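Local coordinates for protein diguanylate cyclase (Xanthomonas campestris pv. campestris, PDB 5H5O) that binds cyclic GMP through its cyclic nucleotide-binding domain, the part present here, and as a whole protein probably makes cyclic di-GMP from GTP, at residues G1-E9 with L60-E68; E10-G18 with I91-L101. All blocks are in the same frame, centred on the assembly; numbering follows the deposited sequence.

Contact 1 (G1-E9 with L60-E68); sequences GLHALMTAE and LGPGEFFGE. With PCG (cyclic guanosine monophosphate), chain C.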
loop_
_atom_site.group_PDB
_atom_site.type_symbol
_atom_site.label_atom_id
_atom_site.label_comp_id
_atom_site.label_asym_id
_atom_site.label_seq_id
_atom_site.Cartn_x
_atom_site.Cartn_y
_atom_site.Cartn_z
ATOM N N GLY A 1 -15.214 -6.431 6.308
ATOM C CA GLY A 1 -14.573 -6.160 7.583
ATOM C C GLY A 1 -13.114 -5.753 7.458
ATOM O O GLY A 1 -12.754 -4.938 6.605
ATOM N N LEU A 2 -12.270 -6.318 8.318
ATOM C CA LEU A 2 -10.838 -6.028 8.290
ATOM C C LEU A 2 -10.010 -7.317 8.262
ATOM O O LEU A 2 -8.866 -7.354 8.723
ATOM C CB LEU A 2 -10.436 -5.140 9.473
ATOM C CG LEU A 2 -9.277 -4.170 9.220
ATOM C CD1 LEU A 2 -9.552 -3.339 7.972
ATOM C CD2 LEU A 2 -9.032 -3.272 10.430
ATOM N N HIS A 3 -10.609 -8.378 7.725
ATOM C CA HIS A 3 -9.894 -9.618 7.438
ATOM C C HIS A 3 -9.572 -9.678 5.948
ATOM O O HIS A 3 -10.374 -9.252 5.119
ATOM C CB HIS A 3 -10.714 -10.842 7.863
ATOM C CG HIS A 3 -10.727 -11.077 9.342
ATOM N ND1 HIS A 3 -10.977 -12.315 9.897
ATOM C CD2 HIS A 3 -10.519 -10.236 10.384
ATOM C CE1 HIS A 3 -10.922 -12.226 11.214
ATOM N NE2 HIS A 3 -10.646 -10.974 11.535
ATOM N N ALA A 4 -8.397 -10.209 5.625
ATOM C CA ALA A 4 -7.855 -10.207 4.267
ATOM C C ALA A 4 -8.840 -10.614 3.163
ATOM O O ALA A 4 -9.540 -9.770 2.608
ATOM C CB ALA A 4 -6.606 -11.074 4.213
ATOM N N LEU A 5 -8.878 -11.901 2.847
ATOM C CA LEU A 5 -9.710 -12.433 1.757
ATOM C C LEU A 5 -9.338 -11.959 0.345
ATOM O O LEU A 5 -9.537 -10.807 -0.040
ATOM C CB LEU A 5 -11.213 -12.281 2.027
ATOM C CG LEU A 5 -11.900 -13.562 2.518
ATOM C CD1 LEU A 5 -11.122 -14.260 3.644
ATOM C CD2 LEU A 5 -13.313 -13.274 2.980
HETATM N N MSE A 6 -8.778 -12.889 -0.411
HETATM C CA MSE A 6 -8.569 -12.723 -1.826
HETATM C C MSE A 6 -9.919 -12.883 -2.514
HETATM O O MSE A 6 -10.862 -13.426 -1.918
HETATM C CB MSE A 6 -7.618 -13.813 -2.326
HETATM C CG MSE A 6 -6.441 -14.071 -1.409
HETATM SE SE MSE A 6 -5.213 -12.622 -1.535
HETATM C CE MSE A 6 -4.616 -12.862 -3.373
ATOM N N THR A 7 -10.004 -12.423 -3.762
ATOM C CA THR A 7 -11.138 -12.736 -4.637
ATOM C C THR A 7 -10.939 -14.151 -5.237
ATOM O O THR A 7 -9.859 -14.754 -5.103
ATOM C CB THR A 7 -11.259 -11.714 -5.781
ATOM O OG1 THR A 7 -10.129 -11.838 -6.642
ATOM C CG2 THR A 7 -11.316 -10.276 -5.234
ATOM N N ALA A 8 -11.973 -14.689 -5.873
ATOM C CA ALA A 8 -11.861 -16.016 -6.493
ATOM C C ALA A 8 -10.777 -15.985 -7.590
ATOM O O ALA A 8 -9.921 -16.868 -7.682
ATOM C CB ALA A 8 -13.196 -16.445 -7.071
ATOM N N GLU A 9 -10.821 -14.941 -8.405
ATOM C CA GLU A 9 -9.823 -14.730 -9.443
ATOM C C GLU A 9 -8.390 -14.713 -8.886
ATOM O O GLU A 9 -7.500 -15.397 -9.392
ATOM C CB GLU A 9 -10.112 -13.396 -10.125
ATOM C CG GLU A 9 -9.107 -13.009 -11.159
ATOM C CD GLU A 9 -9.457 -11.669 -11.793
ATOM O OE1 GLU A 9 -9.836 -10.728 -11.048
ATOM O OE2 GLU A 9 -9.376 -11.586 -13.034
ATOM N N LEU A 60 -5.327 -16.257 11.024
ATOM C CA LEU A 60 -5.695 -16.138 9.614
ATOM C C LEU A 60 -6.169 -17.477 9.082
ATOM O O LEU A 60 -5.410 -18.458 9.065
ATOM C CB LEU A 60 -4.526 -15.588 8.776
ATOM C CG LEU A 60 -4.316 -14.063 8.796
ATOM C CD1 LEU A 60 -4.048 -13.503 10.198
ATOM C CD2 LEU A 60 -3.182 -13.676 7.857
ATOM N N GLY A 61 -7.437 -17.519 8.670
ATOM C CA GLY A 61 -8.009 -18.724 8.083
ATOM C C GLY A 61 -8.081 -18.665 6.560
ATOM O O GLY A 61 -7.636 -17.690 5.957
ATOM N N PRO A 62 -8.657 -19.705 5.939
ATOM C CA PRO A 62 -8.670 -19.895 4.484
ATOM C C PRO A 62 -9.026 -18.639 3.686
ATOM O O PRO A 62 -9.981 -17.940 4.010
ATOM C CB PRO A 62 -9.735 -20.976 4.303
ATOM C CG PRO A 62 -9.564 -21.845 5.556
ATOM C CD PRO A 62 -9.209 -20.880 6.659
ATOM N N GLY A 63 -8.255 -18.349 2.647
ATOM C CA GLY A 63 -8.522 -17.160 1.853
ATOM C C GLY A 63 -7.873 -15.874 2.357
ATOM O O GLY A 63 -7.890 -14.846 1.658
ATOM N N GLU A 64 -7.288 -15.910 3.554
ATOM C CA GLU A 64 -6.579 -14.733 4.057
ATOM C C GLU A 64 -5.107 -14.745 3.655
ATOM O O GLU A 64 -4.482 -15.809 3.572
ATOM C CB GLU A 64 -6.736 -14.597 5.576
ATOM C CG GLU A 64 -8.126 -14.136 6.016
ATOM C CD GLU A 64 -8.303 -14.181 7.533
ATOM O OE1 GLU A 64 -7.848 -13.238 8.211
ATOM O OE2 GLU A 64 -8.881 -15.166 8.048
ATOM N N PHE A 65 -4.560 -13.559 3.408
ATOM C CA PHE A 65 -3.190 -13.430 2.926
ATOM C C PHE A 65 -2.320 -12.635 3.882
ATOM O O PHE A 65 -2.819 -11.869 4.695
ATOM C CB PHE A 65 -3.176 -12.786 1.542
ATOM C CG PHE A 65 -3.547 -11.331 1.548
ATOM C CD1 PHE A 65 -2.572 -10.349 1.724
ATOM C CD2 PHE A 65 -4.860 -10.937 1.354
ATOM C CE1 PHE A 65 -2.907 -9.003 1.726
ATOM C CE2 PHE A 65 -5.200 -9.587 1.340
ATOM C CZ PHE A 65 -4.216 -8.619 1.532
ATOM N N PHE A 66 -1.018 -12.847 3.799
ATOM C CA PHE A 66 -0.082 -12.169 4.691
ATOM C C PHE A 66 1.298 -12.263 4.095
ATOM O O PHE A 66 1.550 -13.118 3.248
ATOM C CB PHE A 66 -0.088 -12.802 6.089
ATOM C CG PHE A 66 0.303 -14.271 6.115
ATOM C CD1 PHE A 66 1.596 -14.660 6.445
ATOM C CD2 PHE A 66 -0.629 -15.258 5.845
ATOM C CE1 PHE A 66 1.955 -16.015 6.501
ATOM C CE2 PHE A 66 -0.277 -16.621 5.895
ATOM C CZ PHE A 66 1.001 -16.999 6.227
ATOM N N GLY A 67 2.197 -11.390 4.537
ATOM C CA GLY A 67 3.557 -11.419 4.042
ATOM C C GLY A 67 3.798 -10.575 2.804
ATOM O O GLY A 67 4.909 -10.585 2.261
ATOM N N GLU A 68 2.775 -9.839 2.363
ATOM C CA GLU A 68 2.908 -9.004 1.160
ATOM C C GLU A 68 3.930 -7.876 1.356
ATOM O O GLU A 68 4.564 -7.456 0.396
ATOM C CB GLU A 68 1.545 -8.478 0.662
ATOM C CG GLU A 68 0.959 -7.252 1.402
ATOM C CD GLU A 68 0.501 -7.545 2.829
ATOM O OE1 GLU A 68 0.594 -8.709 3.270
ATOM O OE2 GLU A 68 0.036 -6.606 3.506
HETATM P PA PCG C . 5.206 -9.362 6.822
HETATM O O1A PCG C . 5.784 -10.057 5.636
HETATM O O2A PCG C . 5.677 -8.177 7.605
HETATM O "O5'" PCG C . 5.043 -10.439 7.542
HETATM C "C5'" PCG C . 4.234 -10.288 8.712
HETATM C "C4'" PCG C . 2.885 -9.921 8.154
HETATM O "O4'" PCG C . 1.793 -9.644 8.993
HETATM C "C3'" PCG C . 2.968 -8.733 7.245
HETATM O "O3'" PCG C . 3.942 -8.999 6.201
HETATM C "C2'" PCG C . 1.516 -8.588 6.879
HETATM O "O2'" PCG C . 1.080 -9.279 5.707
HETATM C "C1'" PCG C . 0.790 -9.179 8.098
HETATM N N9 PCG C . 0.010 -8.392 9.111
HETATM C C8 PCG C . -1.205 -8.726 9.561
HETATM N N7 PCG C . -1.664 -7.836 10.459
HETATM C C5 PCG C . -0.743 -6.902 10.607
HETATM C C6 PCG C . -0.598 -5.658 11.409
HETATM O O6 PCG C . -1.511 -5.315 12.167
HETATM N N1 PCG C . 0.542 -4.923 11.286
HETATM C C2 PCG C . 1.550 -5.290 10.458
HETATM N N2 PCG C . 2.654 -4.519 10.381
HETATM N N3 PCG C . 1.485 -6.436 9.682
HETATM C C4 PCG C . 0.382 -7.253 9.721
#

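Contact 2 (E10-G18 with I91-L101); sequences ELAFFARFG and IELAHDDFQRL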
loop_
_atom_site.group_PDB
_atom_site.type_symbol
_atom_site.label_atom_id
_atom_site.label_comp_id
_atom_site.label_asym_id
_atom_site.label_seq_id
_atom_site.Cartn_x
_atom_site.Cartn_y
_atom_site.Cartn_z
ATOM N N GLU A 10 -8.173 -13.915 -7.848
ATOM C CA GLU A 10 -6.871 -13.891 -7.182
ATOM C C GLU A 10 -6.433 -15.278 -6.691
ATOM O O GLU A 10 -5.286 -15.699 -6.909
ATOM C CB GLU A 10 -6.886 -12.889 -6.024
ATOM C CG GLU A 10 -6.968 -11.432 -6.470
ATOM C CD GLU A 10 -7.254 -10.481 -5.312
ATOM O OE1 GLU A 10 -7.480 -10.951 -4.173
ATOM O OE2 GLU A 10 -7.245 -9.255 -5.540
ATOM N N LEU A 11 -7.350 -15.984 -6.033
ATOM C CA LEU A 11 -7.029 -17.283 -5.464
ATOM C C LEU A 11 -6.524 -18.182 -6.570
ATOM O O LEU A 11 -5.461 -18.768 -6.432
ATOM C CB LEU A 11 -8.253 -17.913 -4.789
ATOM C CG LEU A 11 -8.215 -18.285 -3.306
ATOM C CD1 LEU A 11 -7.184 -17.463 -2.532
ATOM C CD2 LEU A 11 -9.631 -18.157 -2.680
ATOM N N ALA A 12 -7.272 -18.258 -7.671
ATOM C CA ALA A 12 -6.901 -19.122 -8.785
ATOM C C ALA A 12 -5.578 -18.697 -9.429
ATOM O O ALA A 12 -4.696 -19.535 -9.661
ATOM C CB ALA A 12 -8.008 -19.170 -9.849
ATOM N N PHE A 13 -5.442 -17.402 -9.723
ATOM C CA PHE A 13 -4.236 -16.928 -10.404
ATOM C C PHE A 13 -2.976 -16.928 -9.539
ATOM O O PHE A 13 -1.899 -17.270 -10.030
ATOM C CB PHE A 13 -4.452 -15.572 -11.091
ATOM C CG PHE A 13 -5.140 -15.688 -12.420
ATOM C CD1 PHE A 13 -4.463 -16.195 -13.525
ATOM C CD2 PHE A 13 -6.474 -15.334 -12.563
ATOM C CE1 PHE A 13 -5.096 -16.327 -14.763
ATOM C CE2 PHE A 13 -7.122 -15.454 -13.799
ATOM C CZ PHE A 13 -6.428 -15.952 -14.907
ATOM N N PHE A 14 -3.105 -16.519 -8.277
ATOM C CA PHE A 14 -1.981 -16.581 -7.352
ATOM C C PHE A 14 -1.566 -18.035 -7.149
ATOM O O PHE A 14 -0.376 -18.333 -7.052
ATOM C CB PHE A 14 -2.337 -15.953 -6.001
ATOM C CG PHE A 14 -2.228 -14.438 -5.983
ATOM C CD1 PHE A 14 -1.309 -13.810 -5.158
ATOM C CD2 PHE A 14 -3.026 -13.657 -6.810
ATOM C CE1 PHE A 14 -1.193 -12.413 -5.143
ATOM C CE2 PHE A 14 -2.926 -12.275 -6.795
ATOM C CZ PHE A 14 -2.004 -11.651 -5.944
ATOM N N ALA A 15 -2.552 -18.930 -7.058
ATOM C CA ALA A 15 -2.250 -20.360 -6.959
ATOM C C ALA A 15 -1.422 -20.829 -8.155
ATOM O O ALA A 15 -0.393 -21.481 -7.989
ATOM C CB ALA A 15 -3.539 -21.172 -6.851
ATOM N N ARG A 16 -1.858 -20.490 -9.362
ATOM C CA ARG A 16 -1.139 -20.921 -10.570
ATOM C C ARG A 16 0.268 -20.335 -10.771
ATOM O O ARG A 16 1.186 -21.043 -11.175
ATOM C CB ARG A 16 -1.997 -20.701 -11.815
ATOM C CG ARG A 16 -3.163 -21.701 -11.890
ATOM C CD ARG A 16 -3.970 -21.531 -13.130
ATOM N NE ARG A 16 -3.153 -21.711 -14.316
ATOM C CZ ARG A 16 -2.820 -22.890 -14.834
ATOM N NH1 ARG A 16 -3.243 -24.025 -14.276
ATOM N NH2 ARG A 16 -2.058 -22.930 -15.927
ATOM N N PHE A 17 0.437 -19.050 -10.486
ATOM C CA PHE A 17 1.746 -18.404 -10.634
ATOM C C PHE A 17 2.685 -18.768 -9.488
ATOM O O PHE A 17 3.902 -18.704 -9.625
ATOM C CB PHE A 17 1.591 -16.877 -10.748
ATOM C CG PHE A 17 1.184 -16.421 -12.115
ATOM C CD1 PHE A 17 2.102 -15.815 -12.959
ATOM C CD2 PHE A 17 -0.114 -16.637 -12.579
ATOM C CE1 PHE A 17 1.732 -15.411 -14.245
ATOM C CE2 PHE A 17 -0.494 -16.225 -13.844
ATOM C CZ PHE A 17 0.437 -15.610 -14.685
ATOM N N GLY A 18 2.111 -19.157 -8.356
ATOM C CA GLY A 18 2.909 -19.516 -7.196
ATOM C C GLY A 18 3.064 -21.016 -7.054
ATOM O O GLY A 18 3.173 -21.736 -8.050
ATOM N N ILE A 91 -0.879 -21.076 -0.274
ATOM C CA ILE A 91 -0.264 -20.650 -1.531
ATOM C C ILE A 91 0.968 -19.820 -1.183
ATOM O O ILE A 91 0.890 -18.861 -0.409
ATOM C CB ILE A 91 -1.208 -19.787 -2.376
ATOM C CG1 ILE A 91 -2.426 -20.608 -2.821
ATOM C CG2 ILE A 91 -0.456 -19.185 -3.592
ATOM C CD1 ILE A 91 -3.627 -19.734 -3.128
ATOM N N GLU A 92 2.109 -20.211 -1.732
ATOM C CA GLU A 92 3.339 -19.453 -1.562
ATOM C C GLU A 92 3.682 -18.734 -2.867
ATOM O O GLU A 92 3.856 -19.366 -3.908
ATOM C CB GLU A 92 4.462 -20.382 -1.140
ATOM C CG GLU A 92 5.831 -19.741 -1.000
ATOM C CD GLU A 92 6.889 -20.759 -0.601
ATOM O OE1 GLU A 92 6.782 -21.344 0.495
ATOM O OE2 GLU A 92 7.822 -20.978 -1.391
ATOM N N LEU A 93 3.777 -17.408 -2.799
ATOM C CA LEU A 93 4.032 -16.585 -3.975
ATOM C C LEU A 93 5.373 -15.855 -3.838
ATOM O O LEU A 93 5.532 -14.983 -2.989
ATOM C CB LEU A 93 2.887 -15.590 -4.124
ATOM C CG LEU A 93 2.409 -14.987 -5.450
ATOM C CD1 LEU A 93 3.068 -13.685 -5.688
ATOM C CD2 LEU A 93 2.535 -15.914 -6.672
ATOM N N ALA A 94 6.337 -16.233 -4.671
ATOM C CA ALA A 94 7.677 -15.670 -4.609
ATOM C C ALA A 94 7.791 -14.369 -5.393
ATOM O O ALA A 94 6.956 -14.057 -6.246
ATOM C CB ALA A 94 8.717 -16.691 -5.109
ATOM N N HIS A 95 8.848 -13.622 -5.091
ATOM C CA HIS A 95 9.131 -12.342 -5.728
ATOM C C HIS A 95 9.015 -12.404 -7.251
ATOM O O HIS A 95 8.322 -11.585 -7.858
ATOM C CB HIS A 95 10.537 -11.881 -5.323
ATOM C CG HIS A 95 10.926 -10.553 -5.890
ATOM N ND1 HIS A 95 11.561 -10.421 -7.108
ATOM C CD2 HIS A 95 10.766 -9.298 -5.407
ATOM C CE1 HIS A 95 11.779 -9.140 -7.346
ATOM N NE2 HIS A 95 11.305 -8.438 -6.331
ATOM N N ASP A 96 9.697 -13.375 -7.860
ATOM C CA ASP A 96 9.671 -13.562 -9.310
ATOM C C ASP A 96 8.281 -13.928 -9.820
ATOM O O ASP A 96 7.879 -13.484 -10.906
ATOM C CB ASP A 96 10.672 -14.642 -9.743
ATOM C CG ASP A 96 12.122 -14.185 -9.626
ATOM O OD1 ASP A 96 12.358 -12.958 -9.523
ATOM O OD2 ASP A 96 13.025 -15.057 -9.647
ATOM N N ASP A 97 7.557 -14.737 -9.039
ATOM C CA ASP A 97 6.195 -15.128 -9.384
ATOM C C ASP A 97 5.329 -13.876 -9.462
ATOM O O ASP A 97 4.536 -13.710 -10.387
ATOM C CB ASP A 97 5.591 -16.071 -8.318
ATOM C CG ASP A 97 6.360 -17.377 -8.160
ATOM O OD1 ASP A 97 7.074 -17.777 -9.104
ATOM O OD2 ASP A 97 6.243 -18.012 -7.080
ATOM N N PHE A 98 5.473 -13.000 -8.472
ATOM C CA PHE A 98 4.674 -11.787 -8.435
ATOM C C PHE A 98 5.001 -10.889 -9.629
ATOM O O PHE A 98 4.094 -10.321 -10.248
ATOM C CB PHE A 98 4.865 -11.032 -7.110
ATOM C CG PHE A 98 4.092 -9.746 -7.031
ATOM C CD1 PHE A 98 2.718 -9.756 -6.832
ATOM C CD2 PHE A 98 4.738 -8.516 -7.175
ATOM C CE1 PHE A 98 1.998 -8.572 -6.767
ATOM C CE2 PHE A 98 4.026 -7.321 -7.110
ATOM C CZ PHE A 98 2.653 -7.345 -6.907
ATOM N N GLN A 99 6.285 -10.779 -9.964
ATOM C CA GLN A 99 6.650 -9.993 -11.136
ATOM C C GLN A 99 6.022 -10.576 -12.401
ATOM O O GLN A 99 5.574 -9.826 -13.271
ATOM C CB GLN A 99 8.167 -9.863 -11.300
ATOM C CG GLN A 99 8.555 -9.096 -12.559
ATOM C CD GLN A 99 7.936 -7.696 -12.608
ATOM O OE1 GLN A 99 7.303 -7.317 -13.590
ATOM N NE2 GLN A 99 8.109 -6.935 -11.535
ATOM N N ARG A 100 5.971 -11.909 -12.495
ATOM C CA ARG A 100 5.332 -12.549 -13.645
ATOM C C ARG A 100 3.854 -12.196 -13.704
ATOM O O ARG A 100 3.313 -11.909 -14.776
ATOM C CB ARG A 100 5.509 -14.073 -13.613
ATOM C CG ARG A 100 6.838 -14.555 -14.175
ATOM C CD ARG A 100 7.084 -16.026 -13.886
ATOM N NE ARG A 100 8.438 -16.253 -13.395
ATOM C CZ ARG A 100 8.727 -16.776 -12.210
ATOM N NH1 ARG A 100 7.757 -17.148 -11.392
ATOM N NH2 ARG A 100 9.993 -16.942 -11.848
ATOM N N LEU A 101 3.220 -12.201 -12.532
ATOM C CA LEU A 101 1.794 -11.908 -12.384
ATOM C C LEU A 101 1.454 -10.488 -12.828
ATOM O O LEU A 101 0.487 -10.265 -13.553
ATOM C CB LEU A 101 1.411 -12.083 -10.915
ATOM C CG LEU A 101 0.007 -12.533 -10.541
ATOM C CD1 LEU A 101 -0.586 -13.418 -11.617
ATOM C CD2 LEU A 101 0.079 -13.277 -9.206
HETATM O O HOH W 1 5.129 -17.963 -12.404
#

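Contact 1 (G1-E9 with L60-E68)
The turn and short strand leading into the phosphate-binding cassette of this cyclic nucleotide-binding domain are crossed here by the N-terminal segment, where Ala4, Leu5 and Met6 meet Gly63, Glu64 and Phe65. The two paths run at about a right angle. One backbone hydrogen bond joins them: Met6 N gives to Gly63 O at 3.0 Å, in the carbonyl plane. Leu5 CA also lies 3.0 Å from Gly63 O, a CA-H...O contact, so the same carbonyl is met twice.

Ala4 CB points at the strand and sits 3.4 Å from Phe65 CD2. The selenium of selenomethionine Met6 reaches the same ring atom, with SE 4.3 Å from the ring centroid. This is a Met-aromatic contact of oblique geometry. Met6 bends at chi2 (-73°), which turns SE to the ring.

Gly61 to Glu64 form a type II beta turn, with Gly63 at its positive-phi position. Glu64 OE2 accepts from Gly61 N at 2.8 Å and ties the side chain to the turn. Leu5 CD1 packs on Glu64 CG at 3.8 Å.

Beyond Phe65 the chain enters the nucleotide site. Gly67 N donates to O2' of cyclic GMP at 2.7 Å, and that hydroxyl donates to Glu68 OE1. Glu68 OE2 is salt-bridged to Arg119, and Phe112 meets the Phe65 ring edge-to-face.

Contact 2 (E10-G18 with I91-L101)
Phe17, on the last turn of helix 10-17, packs against Leu101 of helix 95-101. Leu101 CD1 stands over the centre of the Phe17 ring, 3.5 Å from the centroid and 14° off the normal, a close CH-pi contact. Arg100 CB lies at the edge of this ring, in its plane. The Phe17 CG is anti to the carbonyl carbon (chi1 -79°), which lays the ring against the helix at Arg100 and Leu101.

The other methyl of Leu101 serves a second ring. Its CD2 lies over the face of Phe14, 3.9 Å from the centroid. One leucine thus divides its two methyls between two aromatic faces. Phe14 CD1 also touches Leu93 CG at 3.9 Å, and Phe112 of helix 106-121 meets the Phe14 ring.

Ile91 covers the strand side. Its CG2 rests 3.6 Å from Phe14 O, while CD1 reaches Ala15 CB at 4.0 Å. The helix 10-17 and strand 91-93 axes approach to 7.6 Å at 65°. The N-terminal helix therefore packs on both the beta-roll, through strand 91-93, and the helix that follows it. At Gly18 the chain passes close to the strand, with CA 3.4 Å from Glu92 O.

The polar groups gather around Asp97. Its OD2 accepts from the N-H of the N-cap residue Ala94. The salt bridge from OD1 to Arg100 NH1 is modelled implausibly short, so its length is doubtful. A water donates to Phe17 O and accepts from Arg100 NH1. No direct hydrogen bond crosses between the two segments, so methyl-on-ring and other apolar contacts carry the join, with one water linking Phe17 O to Arg100.

Overall arrangement
Contacts 1 and 2 have their centres 14 Å apart. Their first segments are consecutive, and their partners follow in the same order, so the two contacts cross along the chain. Helix 8-17 starts at the end of segment 1-9 and fills most of segment 10-18. The two contacts touch directly: Met6 CG is 3.6 Å from Leu11 CD1, and Met6 CE is 3.9 Å from Phe14 CZ. Both also reach the same antiparallel sheet, through strands 65-66 and 88-93, and both meet Phe112 of helix 106-121. Contact 1 includes part of the cyclic GMP site. Contact 2 stands farther off, with the Phe14 side chain about 12 Å from the bound nucleotide and about 8 Å from that of Glu68.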